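Local structure of McyG protein (Microcystis aeruginosa PCC 7806, 4R0M) at residues T203-V207 with I235-L240; V227-F232 with C340-W345; E451-T455 with V507-F511. The protein forms part of the microcystin synthetase, where its adenylation domain binds phenylalanyl-adenylate and probably activates the substrate for loading onto a peptidyl carrier domain. All blocks are in the same frame, centred on the assembly; numbering follows the deposited sequence.

Contact 1. Residues T203-V207 with I235-L240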
ATOM      1  N   THR A 203      -3.309  15.654   4.875  1.00 34.21           N
ATOM      2  CA  THR A 203      -3.443  15.546   6.325  1.00 34.76           C
ATOM      3  C   THR A 203      -4.594  16.399   6.831  1.00 34.77           C
ATOM      4  O   THR A 203      -5.490  15.895   7.512  1.00 35.06           O
ATOM      5  CB  THR A 203      -2.164  16.002   7.053  1.00 35.30           C
ATOM      6  OG1 THR A 203      -1.863  17.357   6.722  1.00 37.24           O
ATOM      7  CG2 THR A 203      -1.012  15.159   6.649  1.00 35.66           C
ATOM      8  N   ALA A 204      -4.561  17.685   6.482  1.00 34.32           N
ATOM      9  CA  ALA A 204      -5.582  18.641   6.899  1.00 34.27           C
ATOM     10  C   ALA A 204      -6.974  18.211   6.441  1.00 34.15           C
ATOM     11  O   ALA A 204      -7.910  18.189   7.242  1.00 34.37           O
ATOM     12  CB  ALA A 204      -5.248  20.040   6.389  1.00 33.77           C
ATOM     13  N   GLY A 205      -7.094  17.847   5.164  1.00 34.10           N
ATOM     14  CA  GLY A 205      -8.365  17.399   4.591  1.00 33.95           C
ATOM     15  C   GLY A 205      -8.941  16.174   5.282  1.00 33.91           C
ATOM     16  O   GLY A 205     -10.135  16.126   5.576  1.00 34.16           O
ATOM     17  N   THR A 206      -8.085  15.192   5.549  1.00 33.46           N
ATOM     18  CA  THR A 206      -8.493  13.958   6.223  1.00 33.71           C
ATOM     19  C   THR A 206      -8.925  14.222   7.671  1.00 33.80           C
ATOM     20  O   THR A 206      -9.915  13.656   8.139  1.00 33.49           O
ATOM     21  CB  THR A 206      -7.372  12.893   6.168  1.00 33.09           C
ATOM     22  OG1 THR A 206      -7.005  12.662   4.803  1.00 32.61           O
ATOM     23  CG2 THR A 206      -7.824  11.577   6.784  1.00 32.88           C
ATOM     24  N   VAL A 207      -8.190  15.094   8.360  1.00 34.05           N
ATOM     25  CA  VAL A 207      -8.472  15.425   9.759  1.00 33.80           C
ATOM     26  C   VAL A 207      -9.809  16.158   9.904  1.00 34.32           C
ATOM     27  O   VAL A 207     -10.663  15.738  10.690  1.00 34.33           O
ATOM     28  CB  VAL A 207      -7.309  16.222  10.404  1.00 33.65           C
ATOM     29  CG1 VAL A 207      -7.736  16.864  11.720  1.00 33.41           C
ATOM     30  CG2 VAL A 207      -6.107  15.313  10.627  1.00 33.12           C
ATOM     31  N   ILE A 235       2.956  10.711   9.183  1.00 28.72           N
ATOM     32  CA  ILE A 235       2.964  12.174   9.202  1.00 28.83           C
ATOM     33  C   ILE A 235       1.658  12.778   9.735  1.00 29.46           C
ATOM     34  O   ILE A 235       1.687  13.805  10.418  1.00 30.11           O
ATOM     35  CB  ILE A 235       3.310  12.743   7.806  1.00 28.72           C
ATOM     36  CG1 ILE A 235       4.759  12.395   7.439  1.00 28.31           C
ATOM     37  CG2 ILE A 235       3.091  14.252   7.751  1.00 28.40           C
ATOM     38  CD1 ILE A 235       5.045  12.397   5.951  1.00 27.96           C
HETATM   39  N   MSE A 236       0.527  12.139   9.439  1.00 29.60           N
HETATM   40  CA  MSE A 236      -0.768  12.571   9.979  1.00 30.08           C
HETATM   41  C   MSE A 236      -0.738  12.574  11.484  1.00 31.01           C
HETATM   42  O   MSE A 236      -1.169  13.544  12.114  1.00 31.69           O
HETATM   43  CB  MSE A 236      -1.937  11.720   9.474  1.00 29.68           C
HETATM   44  CG  MSE A 236      -3.255  12.388   9.870  1.00 29.13           C
HETATM   45 SE   MSE A 236      -4.835  11.404   9.232  1.00 28.82          SE
HETATM   46  CE  MSE A 236      -4.806   9.976  10.587  1.00 28.61           C
ATOM     47  N   ALA A 237      -0.220  11.495  12.069  1.00 31.19           N
ATOM     48  CA  ALA A 237      -0.152  11.360  13.519  1.00 31.35           C
ATOM     49  C   ALA A 237       0.723  12.445  14.145  1.00 31.54           C
ATOM     50  O   ALA A 237       0.415  12.948  15.226  1.00 31.54           O
ATOM     51  CB  ALA A 237       0.349   9.979  13.901  1.00 31.23           C
ATOM     52  N   VAL A 238       1.803  12.798  13.452  1.00 31.71           N
ATOM     53  CA  VAL A 238       2.684  13.886  13.876  1.00 32.04           C
ATOM     54  C   VAL A 238       1.942  15.225  13.791  1.00 32.30           C
ATOM     55  O   VAL A 238       2.003  16.030  14.721  1.00 32.78           O
ATOM     56  CB  VAL A 238       3.986  13.924  13.044  1.00 31.85           C
ATOM     57  CG1 VAL A 238       4.911  15.030  13.532  1.00 32.17           C
ATOM     58  CG2 VAL A 238       4.702  12.583  13.112  1.00 31.56           C
ATOM     59  N   ASP A 239       1.228  15.435  12.685  1.00 32.45           N
ATOM     60  CA  ASP A 239       0.413  16.631  12.472  1.00 32.96           C
ATOM     61  C   ASP A 239      -0.633  16.803  13.571  1.00 33.04           C
ATOM     62  O   ASP A 239      -0.877  17.914  14.038  1.00 33.21           O
ATOM     63  CB  ASP A 239      -0.262  16.572  11.096  1.00 33.43           C
ATOM     64  CG  ASP A 239      -0.788  17.925  10.634  1.00 34.18           C
ATOM     65  OD1 ASP A 239      -0.274  18.970  11.093  1.00 35.29           O
ATOM     66  OD2 ASP A 239      -1.714  17.943   9.796  1.00 34.38           O
ATOM     67  N   LEU A 240      -1.241  15.691  13.979  1.00 33.20           N
ATOM     68  CA  LEU A 240      -2.203  15.676  15.074  1.00 32.47           C
ATOM     69  C   LEU A 240      -1.525  15.713  16.440  1.00 32.55           C
ATOM     70  O   LEU A 240      -2.159  16.057  17.438  1.00 32.46           O
ATOM     71  CB  LEU A 240      -3.084  14.426  14.986  1.00 32.23           C
ATOM     72  CG  LEU A 240      -4.174  14.360  13.917  1.00 32.29           C
ATOM     73  CD1 LEU A 240      -4.616  12.917  13.720  1.00 32.13           C
ATOM     74  CD2 LEU A 240      -5.361  15.246  14.281  1.00 31.97           C
TER

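Contact 2. Residues V227-F232 with C340-W345. With FA5 (adenosine-5'-[phenylalaninyl-phosphate]), chain C.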
ATOM      1  N   VAL A 227       3.321   4.570   0.946  1.00 27.03           N
ATOM      2  CA  VAL A 227       2.721   5.890   1.199  1.00 27.06           C
ATOM      3  C   VAL A 227       1.678   5.916   2.330  1.00 26.97           C
ATOM      4  O   VAL A 227       1.533   6.928   3.025  1.00 26.83           O
ATOM      5  CB  VAL A 227       2.140   6.494  -0.107  1.00 27.22           C
ATOM      6  CG1 VAL A 227       0.871   5.770  -0.537  1.00 27.21           C
ATOM      7  CG2 VAL A 227       1.893   7.989   0.040  1.00 27.75           C
ATOM      8  N   GLY A 228       0.969   4.804   2.518  1.00 26.32           N
ATOM      9  CA  GLY A 228      -0.046   4.692   3.562  1.00 26.07           C
ATOM     10  C   GLY A 228       0.544   4.679   4.960  1.00 26.15           C
ATOM     11  O   GLY A 228      -0.077   5.162   5.909  1.00 25.63           O
ATOM     12  N   ALA A 229       1.747   4.124   5.078  1.00 26.33           N
ATOM     13  CA  ALA A 229       2.460   4.046   6.347  1.00 26.26           C
ATOM     14  C   ALA A 229       3.232   5.335   6.649  1.00 26.54           C
ATOM     15  O   ALA A 229       3.352   5.732   7.806  1.00 26.46           O
ATOM     16  CB  ALA A 229       3.398   2.848   6.351  1.00 25.95           C
ATOM     17  N   ILE A 230       3.754   5.977   5.605  1.00 26.49           N
ATOM     18  CA  ILE A 230       4.513   7.218   5.753  1.00 26.75           C
ATOM     19  C   ILE A 230       3.601   8.395   6.094  1.00 27.24           C
ATOM     20  O   ILE A 230       3.906   9.194   6.983  1.00 27.67           O
ATOM     21  CB  ILE A 230       5.308   7.553   4.472  1.00 26.82           C
ATOM     22  CG1 ILE A 230       6.377   6.489   4.217  1.00 26.65           C
ATOM     23  CG2 ILE A 230       5.951   8.934   4.570  1.00 26.63           C
ATOM     24  CD1 ILE A 230       6.927   6.485   2.808  1.00 26.25           C
ATOM     25  N   VAL A 231       2.480   8.484   5.388  1.00 27.28           N
ATOM     26  CA  VAL A 231       1.636   9.665   5.447  1.00 27.43           C
ATOM     27  C   VAL A 231       0.434   9.478   6.372  1.00 27.97           C
ATOM     28  O   VAL A 231       0.381  10.095   7.439  1.00 29.02           O
ATOM     29  CB  VAL A 231       1.204  10.120   4.032  1.00 27.10           C
ATOM     30  CG1 VAL A 231       0.534  11.478   4.088  1.00 27.22           C
ATOM     31  CG2 VAL A 231       2.407  10.194   3.105  1.00 26.53           C
ATOM     32  N   PHE A 232      -0.511   8.623   5.979  1.00 27.90           N
ATOM     33  CA  PHE A 232      -1.762   8.435   6.723  1.00 27.81           C
ATOM     34  C   PHE A 232      -1.556   7.965   8.165  1.00 28.19           C
ATOM     35  O   PHE A 232      -2.254   8.418   9.075  1.00 28.11           O
ATOM     36  CB  PHE A 232      -2.711   7.490   5.966  1.00 27.70           C
ATOM     37  CG  PHE A 232      -3.978   7.152   6.718  1.00 27.33           C
ATOM     38  CD1 PHE A 232      -4.840   8.154   7.167  1.00 27.51           C
ATOM     39  CD2 PHE A 232      -4.322   5.826   6.955  1.00 27.14           C
ATOM     40  CE1 PHE A 232      -6.004   7.836   7.854  1.00 27.23           C
ATOM     41  CE2 PHE A 232      -5.486   5.502   7.637  1.00 27.11           C
ATOM     42  CZ  PHE A 232      -6.327   6.508   8.087  1.00 27.43           C
ATOM     43  N   CYS A 340      -0.818  11.042  -1.925  1.00 30.88           N
ATOM     44  CA  CYS A 340      -0.371  10.896  -0.532  1.00 30.84           C
ATOM     45  C   CYS A 340      -1.385  10.005   0.205  1.00 31.35           C
ATOM     46  O   CYS A 340      -1.971  10.411   1.218  1.00 30.97           O
ATOM     47  CB  CYS A 340      -0.264  12.266   0.153  1.00 30.51           C
ATOM     48  SG  CYS A 340       0.569  13.545  -0.815  1.00 29.79           S
ATOM     49  N   SER A 341      -1.564   8.790  -0.314  1.00 31.31           N
ATOM     50  CA  SER A 341      -2.547   7.815   0.190  1.00 31.60           C
ATOM     51  C   SER A 341      -3.990   8.339   0.082  1.00 31.77           C
ATOM     52  O   SER A 341      -4.355   8.926  -0.940  1.00 32.24           O
ATOM     53  CB  SER A 341      -2.196   7.283   1.595  1.00 31.65           C
ATOM     54  OG  SER A 341      -2.522   8.208   2.616  1.00 32.42           O
ATOM     55  N   GLY A 342      -4.792   8.128   1.128  1.00 31.54           N
ATOM     56  CA  GLY A 342      -6.238   8.398   1.103  1.00 31.37           C
ATOM     57  C   GLY A 342      -6.687   9.725   0.523  1.00 31.37           C
ATOM     58  O   GLY A 342      -6.171  10.778   0.894  1.00 32.12           O
ATOM     59  N   ILE A 343      -7.651   9.667  -0.395  1.00 31.36           N
ATOM     60  CA  ILE A 343      -8.234  10.867  -1.007  1.00 31.11           C
ATOM     61  C   ILE A 343      -9.766  10.894  -0.894  1.00 31.75           C
ATOM     62  O   ILE A 343     -10.369  11.971  -0.869  1.00 31.86           O
ATOM     63  CB  ILE A 343      -7.771  11.066  -2.473  1.00 30.98           C
ATOM     64  CG1 ILE A 343      -8.136  12.473  -2.971  1.00 30.75           C
ATOM     65  CG2 ILE A 343      -8.329   9.977  -3.384  1.00 30.71           C
ATOM     66  CD1 ILE A 343      -7.449  12.890  -4.252  1.00 30.94           C
ATOM     67  N   THR A 344     -10.388   9.715  -0.837  1.00 31.29           N
ATOM     68  CA  THR A 344     -11.811   9.604  -0.512  1.00 31.60           C
ATOM     69  C   THR A 344     -11.981   8.691   0.699  1.00 31.86           C
ATOM     70  O   THR A 344     -11.202   7.757   0.890  1.00 31.67           O
ATOM     71  CB  THR A 344     -12.675   9.071  -1.685  1.00 31.92           C
ATOM     72  OG1 THR A 344     -12.409   7.678  -1.898  1.00 32.90           O
ATOM     73  CG2 THR A 344     -12.425   9.850  -2.975  1.00 31.44           C
ATOM     74  N   TRP A 345     -12.992   8.972   1.517  1.00 32.25           N
ATOM     75  CA  TRP A 345     -13.256   8.183   2.719  1.00 33.04           C
ATOM     76  C   TRP A 345     -14.718   7.879   2.835  1.00 34.65           C
ATOM     77  O   TRP A 345     -15.559   8.763   2.660  1.00 35.26           O
ATOM     78  CB  TRP A 345     -12.788   8.923   3.971  1.00 31.77           C
ATOM     79  CG  TRP A 345     -11.338   9.347   3.937  1.00 30.85           C
ATOM     80  CD1 TRP A 345     -10.825  10.584   3.562  1.00 30.51           C
ATOM     81  CD2 TRP A 345     -10.160   8.541   4.294  1.00 30.29           C
ATOM     82  NE1 TRP A 345      -9.458  10.599   3.663  1.00 30.52           N
ATOM     83  CE2 TRP A 345      -8.995   9.407   4.092  1.00 30.27           C
ATOM     84  CE3 TRP A 345      -9.962   7.241   4.746  1.00 29.99           C
ATOM     85  CZ2 TRP A 345      -7.701   8.969   4.338  1.00 29.98           C
ATOM     86  CZ3 TRP A 345      -8.653   6.810   4.988  1.00 29.40           C
ATOM     87  CH2 TRP A 345      -7.552   7.654   4.786  1.00 29.56           C
TER
HETATM   88  C   FA5 C 701      -1.706   2.262  -2.606  0.60 33.90           C
HETATM   89  O   FA5 C 701      -1.879   1.051  -2.677  0.60 34.65           O
HETATM   90  CA  FA5 C 701      -2.695   3.124  -1.864  1.00 34.42           C
HETATM   91  N   FA5 C 701      -3.983   2.748  -2.397  1.00 36.01           N
HETATM   92  CB  FA5 C 701      -2.687   2.857  -0.352  1.00 35.54           C
HETATM   93  CG  FA5 C 701      -3.734   3.545   0.533  1.00 35.30           C
HETATM   94  CD1 FA5 C 701      -4.903   4.132   0.048  1.00 35.37           C
HETATM   95  CD2 FA5 C 701      -3.517   3.577   1.917  1.00 35.43           C
HETATM   96  CE1 FA5 C 701      -5.818   4.740   0.918  1.00 35.06           C
HETATM   97  CE2 FA5 C 701      -4.427   4.175   2.796  1.00 34.98           C
HETATM   98  CZ  FA5 C 701      -5.586   4.763   2.293  1.00 35.11           C
HETATM   99  P   FA5 C 701      -0.076   2.424  -4.777  1.00 31.13           P
HETATM  100  OP1 FA5 C 701       0.881   1.266  -4.684  1.00 32.33           O
HETATM  101  OP2 FA5 C 701       0.371   3.679  -5.485  1.00 31.12           O
HETATM  102  OP3 FA5 C 701      -0.541   2.838  -3.277  0.60 32.75           O
HETATM  103  O5' FA5 C 701      -1.395   1.863  -5.515  1.00 31.02           O
HETATM  104  C5' FA5 C 701      -2.506   2.693  -5.844  1.00 30.16           C
HETATM  105  C4' FA5 C 701      -3.525   1.846  -6.592  1.00 29.90           C
HETATM  106  O4' FA5 C 701      -4.090   0.825  -5.761  1.00 29.53           O
HETATM  107  C3' FA5 C 701      -4.716   2.646  -7.077  1.00 29.97           C
HETATM  108  O3' FA5 C 701      -4.440   3.334  -8.296  1.00 30.72           O
HETATM  109  C2' FA5 C 701      -5.762   1.570  -7.256  1.00 30.42           C
HETATM  110  O2' FA5 C 701      -5.600   0.917  -8.520  1.00 30.32           O
HETATM  111  C1' FA5 C 701      -5.442   0.577  -6.159  1.00 30.19           C
HETATM  112  N9  FA5 C 701      -6.372   0.807  -5.023  1.00 31.15           N
HETATM  113  C8  FA5 C 701      -6.073   1.453  -3.881  1.00 31.08           C
HETATM  114  N7  FA5 C 701      -7.134   1.494  -3.039  1.00 31.43           N
HETATM  115  C5  FA5 C 701      -8.155   0.866  -3.649  1.00 31.59           C
HETATM  116  C6  FA5 C 701      -9.568   0.548  -3.325  1.00 31.76           C
HETATM  117  N6  FA5 C 701     -10.118   0.921  -2.147  1.00 32.13           N
HETATM  118  N1  FA5 C 701     -10.295  -0.128  -4.246  1.00 31.88           N
HETATM  119  C2  FA5 C 701      -9.765  -0.505  -5.429  1.00 31.82           C
HETATM  120  N3  FA5 C 701      -8.491  -0.256  -5.787  1.00 31.55           N
HETATM  121  C4  FA5 C 701      -7.649   0.417  -4.959  1.00 31.51           C

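Contact 3. Residues E451-T455 with V507-F511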
ATOM      1  N   GLU A 451     -14.154 -10.567  -7.315  1.00 42.14           N
ATOM      2  CA  GLU A 451     -15.230 -11.535  -7.080  1.00 42.35           C
ATOM      3  C   GLU A 451     -14.732 -12.953  -7.312  1.00 41.49           C
ATOM      4  O   GLU A 451     -14.909 -13.831  -6.464  1.00 41.14           O
ATOM      5  CB  GLU A 451     -16.412 -11.271  -8.011  1.00 44.50           C
ATOM      6  CG  GLU A 451     -17.328 -10.133  -7.601  1.00 46.77           C
ATOM      7  CD  GLU A 451     -18.506  -9.988  -8.547  1.00 48.63           C
ATOM      8  OE1 GLU A 451     -19.261 -10.971  -8.722  1.00 49.53           O
ATOM      9  OE2 GLU A 451     -18.675  -8.893  -9.122  1.00 50.79           O
ATOM     10  N   LEU A 452     -14.104 -13.161  -8.470  1.00 40.52           N
ATOM     11  CA  LEU A 452     -13.522 -14.451  -8.828  1.00 39.71           C
ATOM     12  C   LEU A 452     -12.528 -14.903  -7.770  1.00 39.18           C
ATOM     13  O   LEU A 452     -12.628 -16.017  -7.256  1.00 38.46           O
ATOM     14  CB  LEU A 452     -12.853 -14.377 -10.203  1.00 39.51           C
ATOM     15  CG  LEU A 452     -13.776 -14.200 -11.413  1.00 39.87           C
ATOM     16  CD1 LEU A 452     -13.033 -13.553 -12.573  1.00 39.54           C
ATOM     17  CD2 LEU A 452     -14.401 -15.526 -11.832  1.00 39.86           C
ATOM     18  N   GLU A 453     -11.593 -14.015  -7.432  1.00 39.63           N
ATOM     19  CA  GLU A 453     -10.573 -14.282  -6.417  1.00 39.83           C
ATOM     20  C   GLU A 453     -11.169 -14.610  -5.050  1.00 39.73           C
ATOM     21  O   GLU A 453     -10.727 -15.555  -4.396  1.00 40.30           O
ATOM     22  CB  GLU A 453      -9.596 -13.109  -6.314  1.00 40.37           C
ATOM     23  CG  GLU A 453      -8.575 -13.061  -7.442  1.00 40.39           C
ATOM     24  CD  GLU A 453      -8.104 -11.655  -7.765  1.00 40.13           C
ATOM     25  OE1 GLU A 453      -8.155 -10.773  -6.880  1.00 40.36           O
ATOM     26  OE2 GLU A 453      -7.677 -11.431  -8.915  1.00 40.34           O
ATOM     27  N   THR A 454     -12.175 -13.841  -4.629  1.00 39.95           N
ATOM     28  CA  THR A 454     -12.856 -14.093  -3.355  1.00 40.38           C
ATOM     29  C   THR A 454     -13.514 -15.472  -3.374  1.00 40.12           C
ATOM     30  O   THR A 454     -13.379 -16.242  -2.420  1.00 40.21           O
ATOM     31  CB  THR A 454     -13.913 -13.011  -3.035  1.00 40.47           C
ATOM     32  OG1 THR A 454     -13.311 -11.714  -3.109  1.00 40.07           O
ATOM     33  CG2 THR A 454     -14.496 -13.209  -1.638  1.00 40.51           C
ATOM     34  N   THR A 455     -14.205 -15.775  -4.473  1.00 40.41           N
ATOM     35  CA  THR A 455     -14.875 -17.064  -4.657  1.00 40.59           C
ATOM     36  C   THR A 455     -13.880 -18.224  -4.578  1.00 40.88           C
ATOM     37  O   THR A 455     -14.145 -19.229  -3.915  1.00 41.36           O
ATOM     38  CB  THR A 455     -15.647 -17.112  -5.991  1.00 40.76           C
ATOM     39  OG1 THR A 455     -16.474 -15.949  -6.104  1.00 41.04           O
ATOM     40  CG2 THR A 455     -16.522 -18.356  -6.071  1.00 41.34           C
ATOM     41  N   VAL A 507     -15.670 -22.291  -9.674  1.00 43.86           N
ATOM     42  CA  VAL A 507     -15.779 -21.075 -10.492  1.00 43.00           C
ATOM     43  C   VAL A 507     -16.895 -21.181 -11.540  1.00 43.32           C
ATOM     44  O   VAL A 507     -17.626 -20.212 -11.767  1.00 43.07           O
ATOM     45  CB  VAL A 507     -14.425 -20.693 -11.147  1.00 42.12           C
ATOM     46  CG1 VAL A 507     -14.598 -19.595 -12.190  1.00 41.40           C
ATOM     47  CG2 VAL A 507     -13.432 -20.243 -10.086  1.00 41.55           C
ATOM     48  N   THR A 508     -17.032 -22.354 -12.165  1.00 44.09           N
ATOM     49  CA  THR A 508     -18.083 -22.575 -13.171  1.00 44.86           C
ATOM     50  C   THR A 508     -19.473 -22.546 -12.548  1.00 44.20           C
ATOM     51  O   THR A 508     -20.389 -21.933 -13.097  1.00 43.45           O
ATOM     52  CB  THR A 508     -17.918 -23.906 -13.943  1.00 46.11           C
ATOM     53  OG1 THR A 508     -17.876 -25.007 -13.024  1.00 48.15           O
ATOM     54  CG2 THR A 508     -16.662 -23.903 -14.758  1.00 45.35           C
ATOM     55  N   GLN A 509     -19.613 -23.208 -11.400  1.00 44.46           N
ATOM     56  CA  GLN A 509     -20.884 -23.286 -10.679  1.00 45.35           C
ATOM     57  C   GLN A 509     -21.442 -21.915 -10.307  1.00 46.31           C
ATOM     58  O   GLN A 509     -22.656 -21.712 -10.334  1.00 47.24           O
ATOM     59  CB  GLN A 509     -20.744 -24.143  -9.414  1.00 45.47           C
ATOM     60  CG  GLN A 509     -20.472 -25.625  -9.650  1.00 45.50           C
ATOM     61  CD  GLN A 509     -21.628 -26.365 -10.307  1.00 45.90           C
ATOM     62  OE1 GLN A 509     -22.784 -25.943 -10.233  1.00 46.46           O
ATOM     63  NE2 GLN A 509     -21.317 -27.483 -10.951  1.00 45.18           N
ATOM     64  N   LYS A 510     -20.555 -20.977  -9.974  1.00 47.05           N
ATOM     65  CA  LYS A 510     -20.967 -19.658  -9.490  1.00 47.79           C
ATOM     66  C   LYS A 510     -21.047 -18.596 -10.582  1.00 47.09           C
ATOM     67  O   LYS A 510     -21.881 -17.693 -10.508  1.00 47.07           O
ATOM     68  CB  LYS A 510     -20.050 -19.177  -8.356  1.00 49.65           C
ATOM     69  CG  LYS A 510     -19.983 -20.100  -7.141  1.00 51.43           C
ATOM     70  CD  LYS A 510     -21.270 -20.093  -6.324  1.00 52.93           C
ATOM     71  CE  LYS A 510     -21.172 -21.034  -5.132  1.00 54.37           C
ATOM     72  NZ  LYS A 510     -22.435 -21.093  -4.343  1.00 54.33           N
ATOM     73  N   PHE A 511     -20.188 -18.705 -11.593  1.00 46.41           N
ATOM     74  CA  PHE A 511     -20.076 -17.662 -12.621  1.00 46.00           C
ATOM     75  C   PHE A 511     -20.567 -18.062 -14.014  1.00 45.55           C
ATOM     76  O   PHE A 511     -20.907 -17.196 -14.822  1.00 46.32           O
ATOM     77  CB  PHE A 511     -18.638 -17.136 -12.698  1.00 45.34           C
ATOM     78  CG  PHE A 511     -18.218 -16.342 -11.493  1.00 44.93           C
ATOM     79  CD1 PHE A 511     -18.434 -14.970 -11.441  1.00 45.03           C
ATOM     80  CD2 PHE A 511     -17.609 -16.966 -10.410  1.00 45.09           C
ATOM     81  CE1 PHE A 511     -18.051 -14.232 -10.329  1.00 45.19           C
ATOM     82  CE2 PHE A 511     -17.223 -16.235  -9.296  1.00 45.29           C
ATOM     83  CZ  PHE A 511     -17.443 -14.865  -9.256  1.00 45.19           C
TER

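Contact 1. Residues T203-V207 with I235-L240
T203 and M236 bring the two helices together: their CA atoms lie 5.4 Å apart, and the segment axes approach to 10.3 Å and cross at -73°. The buried part of the contact spreads from this point. T203 turns its methyl CG2 to the backbone of M236, 4.2 Å from CA, and also meets CG2 of I235, whose outer end heads away toward W88 and F91. Selenomethionine M236 starts with CG anti to its backbone N (chi1 -170°), runs straight to SE and bends there; SE comes within 3.9 Å of T206 CG2, the two side chains crossing nearly at right angles. The helix carrying I235-L240 makes the connection in a right-handed beta-alpha-beta crossover between the adjacent parallel strands 217-220 and 243-246 of the adenylation domain, and helix 196-210 lies against it. Toward the partly exposed margin the packing changes character. V207 and L240 lie alongside one another, pointing opposite ways and joined by their methyls, with V207 CG2 3.7 Å from L240 CD2; F212 also touches L240. The more exposed side is polar as well: D239 OD2 lies 3.1 Å from T203 OG1, while that hydroxyl is hydrogen-bonded within its own helix to L200 O. V22 of helix 19-27 also touches the D239 side chain.

Contact 2. Residues V227-F232 with C340-W345
The pocket for the phenylalanyl side chain of the bound adenylate is walled by G228 and S341, which meet with G228 CA 3.9 Å from S341 CB. Both border the ligand ring: S341 CB lies 3.9 Å and G228 CA 4.0 Å from FA5 CD2, while G342 N stands 3.5 Å from FA5 CE1. A beta carbon on G228 would crowd CD2, and one on G342 would run into the W345 indole, so the bare backbone at both places gives the two rings their room. Beside the ligand ring, F232 and W345 approach from opposite directions. The corner CH2 of the indole sits over one face of the phenyl ring, displaced toward its rim and 3.4 Å from F232 CE1; with the planes 37° apart the pair is neither a parallel stack nor a T. A trans first torsion (chi1 175°) swings the F232 ring off the helix to the indole. S341 OG touches F232 CB but is bonded to C340 O, a strongly bent arrangement with a C=O...donor angle of 105°. On the other flank V227 CG2 packs on S341 N at 3.6 Å, and V231 CG1 covers C340. Strand 341-345 runs between strands 330-336 and 365-366 of the large mixed sheet, antiparallel to both, with a classic beta bulge where I343 and T344 face F334. M202 of helix 196-210 touches S341 and W345, and strand 176-182 touches the helix at V227 and I230, through L180 and L178.

Contact 3. Residues E451-T455 with V507-F511
V507 opens the contact by placing CG1 4.1 Å from L452 CD2, and its carbonyl O lies in plane at the edge of the F511 ring one turn later. K510 contributes only the root of its chain, CG meeting T455 CG2 at 4.0 Å before the amine end leads off. F511 then does most of the work. With CG anti to its carbonyl carbon (chi1 -69°), the ring reaches across to helix 449-457. L452 CD2 sits over its centre in a CH-pi contact, 3.7 Å from the ring centroid and only 8° off the normal. T455 OG1 comes to the rim, 3.3 Å from F511 CE2, and E451 OE1 approaches CE1 near the ring plane. An alanine in place of F511 is likely to open a gap between the helices and leave L452 CD2 without the ring beneath it. Both helices also rest on strand 479-486, through L452 on L482 and V507 on I484, in what is probably the small C-terminal subdomain of an ANL-family enzyme. The T455 hydroxyl donates to E451 O at 2.7 Å, from the face of that carbonyl opposite to T455 N, so one acceptor holds two donors. Oxygens at the rim and a methyl on the face would probably suit the charge pattern of a phenyl ring, positive at its hydrogens and negative over its face.

How the contacts relate
Contacts 1 and 2 form one continuous region, their centres 10 Å apart, because both draw on helix 227-240. The probable hydrogen bonds I235 N to I230 O (2.8 Å) and M236 N to V231 O (2.9 Å) join their segments along it, and T206 is a further bridge, weakly hydrogen-bonded to W345 NE1 and with CG2 4.3 Å from F232 CE1. Contact 2 lines the adenylate pocket, and contact 1 lies behind it: the T206 side chain is about 8 Å from the ligand. Contact 3 stands apart, its centre 31 Å from that of contact 2 and 40 Å from that of contact 1. Even so, the side chain of E451 is about 12 Å from the bound FA5.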